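Local coordinates for protein factor essential for expression of methicillin resistance (Staphylococcus aureus, PDB 1LRZ) that adds glycines 2 and 3 of the pentaglycine bridge of staphylococcal peptidoglycan, taking them from glycyl-tRNA, at residues 200-208 against 310-318. Numbering follows the deposited sequence.
Sequences ELPIFRSFM and ELPISAGFF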
loop_
_atom_site.group_PDB
_atom_site.type_symbol
_atom_site.label_atom_id
_atom_site.label_comp_id
_atom_site.label_asym_id
_atom_site.label_seq_id
_atom_site.Cartn_x
_atom_site.Cartn_y
_atom_site.Cartn_z
ATOM N N GLU A 200 13.515 -1.632 -15.439
ATOM C CA GLU A 200 14.192 -0.891 -14.374
ATOM C C GLU A 200 13.816 -1.421 -13.000
ATOM O O GLU A 200 14.158 -0.822 -11.977
ATOM C CB GLU A 200 13.851 0.592 -14.444
ATOM C CG GLU A 200 14.051 1.196 -15.810
ATOM C CD GLU A 200 13.936 2.698 -15.787
ATOM O OE1 GLU A 200 14.934 3.358 -15.430
ATOM O OE2 GLU A 200 12.846 3.216 -16.110
ATOM N N LEU A 201 13.113 -2.550 -12.983
ATOM C CA LEU A 201 12.687 -3.155 -11.731
ATOM C C LEU A 201 13.861 -3.358 -10.768
ATOM O O LEU A 201 13.688 -3.289 -9.552
ATOM C CB LEU A 201 11.964 -4.478 -12.008
ATOM C CG LEU A 201 11.087 -5.034 -10.879
ATOM C CD1 LEU A 201 10.177 -3.945 -10.315
ATOM C CD2 LEU A 201 10.269 -6.195 -11.419
ATOM N N PRO A 202 15.072 -3.612 -11.294
ATOM C CA PRO A 202 16.196 -3.796 -10.367
ATOM C C PRO A 202 16.524 -2.556 -9.521
ATOM O O PRO A 202 17.101 -2.682 -8.435
ATOM C CB PRO A 202 17.350 -4.223 -11.283
ATOM C CG PRO A 202 16.942 -3.710 -12.647
ATOM C CD PRO A 202 15.459 -3.971 -12.670
ATOM N N ILE A 203 16.168 -1.367 -10.015
ATOM C CA ILE A 203 16.401 -0.144 -9.250
ATOM C C ILE A 203 15.547 -0.246 -7.989
ATOM O O ILE A 203 16.015 0.031 -6.885
ATOM C CB ILE A 203 15.966 1.133 -10.011
ATOM C CG1 ILE A 203 16.806 1.317 -11.275
ATOM C CG2 ILE A 203 16.117 2.352 -9.099
ATOM C CD1 ILE A 203 16.481 2.592 -12.036
ATOM N N PHE A 204 14.287 -0.640 -8.163
ATOM C CA PHE A 204 13.368 -0.798 -7.035
ATOM C C PHE A 204 13.911 -1.876 -6.103
ATOM O O PHE A 204 13.918 -1.721 -4.881
ATOM C CB PHE A 204 11.976 -1.216 -7.530
ATOM C CG PHE A 204 11.111 -1.821 -6.458
ATOM C CD1 PHE A 204 10.531 -1.018 -5.475
ATOM C CD2 PHE A 204 10.916 -3.205 -6.405
ATOM C CE1 PHE A 204 9.771 -1.585 -4.444
ATOM C CE2 PHE A 204 10.158 -3.786 -5.381
ATOM C CZ PHE A 204 9.582 -2.974 -4.396
ATOM N N ARG A 205 14.367 -2.970 -6.702
ATOM C CA ARG A 205 14.917 -4.099 -5.961
ATOM C C ARG A 205 16.107 -3.715 -5.091
ATOM O O ARG A 205 16.312 -4.294 -4.025
ATOM C CB ARG A 205 15.335 -5.197 -6.938
ATOM C CG ARG A 205 14.177 -5.774 -7.736
ATOM C CD ARG A 205 13.864 -7.192 -7.292
ATOM N NE ARG A 205 13.619 -7.272 -5.857
ATOM C CZ ARG A 205 13.550 -8.410 -5.172
ATOM N NH1 ARG A 205 13.714 -9.572 -5.783
ATOM N NH2 ARG A 205 13.280 -8.399 -3.873
ATOM N N SER A 206 16.886 -2.736 -5.540
ATOM C CA SER A 206 18.053 -2.304 -4.779
ATOM C C SER A 206 17.664 -1.757 -3.406
ATOM O O SER A 206 18.456 -1.820 -2.467
ATOM C CB SER A 206 18.830 -1.229 -5.543
ATOM O OG SER A 206 18.146 0.014 -5.493
ATOM N N PHE A 207 16.448 -1.225 -3.284
ATOM C CA PHE A 207 15.988 -0.673 -2.006
ATOM C C PHE A 207 15.458 -1.721 -1.036
ATOM O O PHE A 207 15.333 -1.455 0.156
ATOM C CB PHE A 207 14.891 0.372 -2.219
ATOM C CG PHE A 207 15.353 1.598 -2.932
ATOM C CD1 PHE A 207 15.186 1.720 -4.304
ATOM C CD2 PHE A 207 15.996 2.620 -2.239
ATOM C CE1 PHE A 207 15.642 2.850 -4.977
ATOM C CE2 PHE A 207 16.458 3.755 -2.906
ATOM C CZ PHE A 207 16.287 3.866 -4.280
ATOM N N MET A 208 15.129 -2.900 -1.548
ATOM C CA MET A 208 14.603 -3.972 -0.708
ATOM C C MET A 208 15.745 -4.873 -0.243
ATOM O O MET A 208 15.711 -5.420 0.860
ATOM C CB MET A 208 13.570 -4.801 -1.482
ATOM C CG MET A 208 12.433 -3.994 -2.109
ATOM S SD MET A 208 11.558 -2.923 -0.951
ATOM C CE MET A 208 10.564 -4.113 -0.093
ATOM N N GLU A 310 21.760 10.334 -12.245
ATOM C CA GLU A 310 20.507 10.035 -11.551
ATOM C C GLU A 310 20.751 9.308 -10.244
ATOM O O GLU A 310 21.320 8.218 -10.223
ATOM C CB GLU A 310 19.537 9.181 -12.379
ATOM C CG GLU A 310 18.192 9.034 -11.628
ATOM C CD GLU A 310 17.163 8.143 -12.311
ATOM O OE1 GLU A 310 17.285 6.897 -12.244
ATOM O OE2 GLU A 310 16.217 8.696 -12.903
ATOM N N LEU A 311 20.318 9.923 -9.150
ATOM C CA LEU A 311 20.471 9.310 -7.843
ATOM C C LEU A 311 19.106 8.846 -7.344
ATOM O O LEU A 311 18.243 9.663 -7.001
ATOM C CB LEU A 311 21.067 10.296 -6.835
ATOM C CG LEU A 311 21.293 9.664 -5.455
ATOM C CD1 LEU A 311 22.327 8.554 -5.581
ATOM C CD2 LEU A 311 21.751 10.710 -4.448
ATOM N N PRO A 312 18.878 7.525 -7.332
ATOM C CA PRO A 312 17.595 6.999 -6.854
ATOM C C PRO A 312 17.667 7.063 -5.338
ATOM O O PRO A 312 18.679 6.662 -4.763
ATOM C CB PRO A 312 17.587 5.570 -7.384
ATOM C CG PRO A 312 19.041 5.195 -7.348
ATOM C CD PRO A 312 19.732 6.446 -7.866
ATOM N N ILE A 313 16.623 7.572 -4.685
ATOM C CA ILE A 313 16.669 7.677 -3.228
ATOM C C ILE A 313 15.566 6.962 -2.443
ATOM O O ILE A 313 15.710 6.727 -1.242
ATOM C CB ILE A 313 16.723 9.147 -2.808
ATOM C CG1 ILE A 313 15.501 9.894 -3.339
ATOM C CG2 ILE A 313 18.009 9.784 -3.364
ATOM C CD1 ILE A 313 15.353 11.289 -2.752
ATOM N N SER A 314 14.470 6.613 -3.112
ATOM C CA SER A 314 13.373 5.910 -2.449
ATOM C C SER A 314 12.450 5.342 -3.525
ATOM O O SER A 314 12.334 5.907 -4.613
ATOM C CB SER A 314 12.600 6.881 -1.537
ATOM O OG SER A 314 11.665 6.204 -0.708
ATOM N N ALA A 315 11.805 4.218 -3.230
ATOM C CA ALA A 315 10.892 3.611 -4.193
ATOM C C ALA A 315 9.812 2.823 -3.474
ATOM O O ALA A 315 9.982 2.420 -2.314
ATOM C CB ALA A 315 11.657 2.692 -5.153
ATOM N N GLY A 316 8.699 2.613 -4.170
ATOM C CA GLY A 316 7.595 1.867 -3.604
ATOM C C GLY A 316 6.907 1.049 -4.674
ATOM O O GLY A 316 6.973 1.372 -5.868
ATOM N N PHE A 317 6.248 -0.018 -4.241
ATOM C CA PHE A 317 5.513 -0.909 -5.136
ATOM C C PHE A 317 4.049 -0.748 -4.713
ATOM O O PHE A 317 3.681 -1.103 -3.589
ATOM C CB PHE A 317 5.968 -2.347 -4.917
ATOM C CG PHE A 317 5.704 -3.248 -6.079
ATOM C CD1 PHE A 317 6.556 -3.249 -7.180
ATOM C CD2 PHE A 317 4.621 -4.114 -6.068
ATOM C CE1 PHE A 317 6.334 -4.104 -8.253
ATOM C CE2 PHE A 317 4.391 -4.975 -7.143
ATOM C CZ PHE A 317 5.256 -4.966 -8.234
ATOM N N PHE A 318 3.219 -0.217 -5.606
ATOM C CA PHE A 318 1.823 0.051 -5.285
ATOM C C PHE A 318 0.779 -0.669 -6.124
ATOM O O PHE A 318 0.911 -0.770 -7.343
ATOM C CB PHE A 318 1.528 1.548 -5.419
ATOM C CG PHE A 318 2.152 2.408 -4.355
ATOM C CD1 PHE A 318 3.509 2.712 -4.387
ATOM C CD2 PHE A 318 1.363 2.938 -3.327
ATOM C CE1 PHE A 318 4.083 3.529 -3.411
ATOM C CE2 PHE A 318 1.918 3.752 -2.348
ATOM C CZ PHE A 318 3.290 4.052 -2.387
#
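F207 lays its ring against the strand at a classic beta bulge in the antiparallel pairing with strand 236-244, where I313 and S314 both face A241. The backbone N of A315 sits over the centre of one ring face. P312 C meets the ring edge, and CE2 of F207 comes within 3.4 Å of I313 C. CG of F207 lies anti to its carbonyl carbon (chi1 -66°), which carries the ring onto the strand backbone.

Aliphatic contacts flank this ring. P312 CB touches both F207 CZ at 3.8 Å and I203 CG2 at 3.9 Å. A315 CB touches both helix phenylalanines, 3.8 Å from F207 CD1 and 3.9 Å from F204 CD1, meeting F204 at its ring edge.

F204 reaches along the strand to F317. Its CZ touches F317 CB at 3.7 Å. The two rings meet obliquely, with planes at 39° and F317 CD1 over one face of F204. Y225 of helix 222-232 meets both rings edge-to-face.

The carboxylates of E200 and E310 and the hydroxyl of S314 pair outside the two segments. R194 bridges to both E200 and E310, probably easing the repulsion between these nearby carboxylates. S314 OG bonds to T332 OG1 and G331 O of strand 325-332, the neighbour on the other side from strand 236-244.

Helix 201-207 crosses strand 310-318 at 103° without a hydrogen bond between them. Across this contact the helix is held to the sheet by apolar and aromatic packing, with ring against backbone at the bulge.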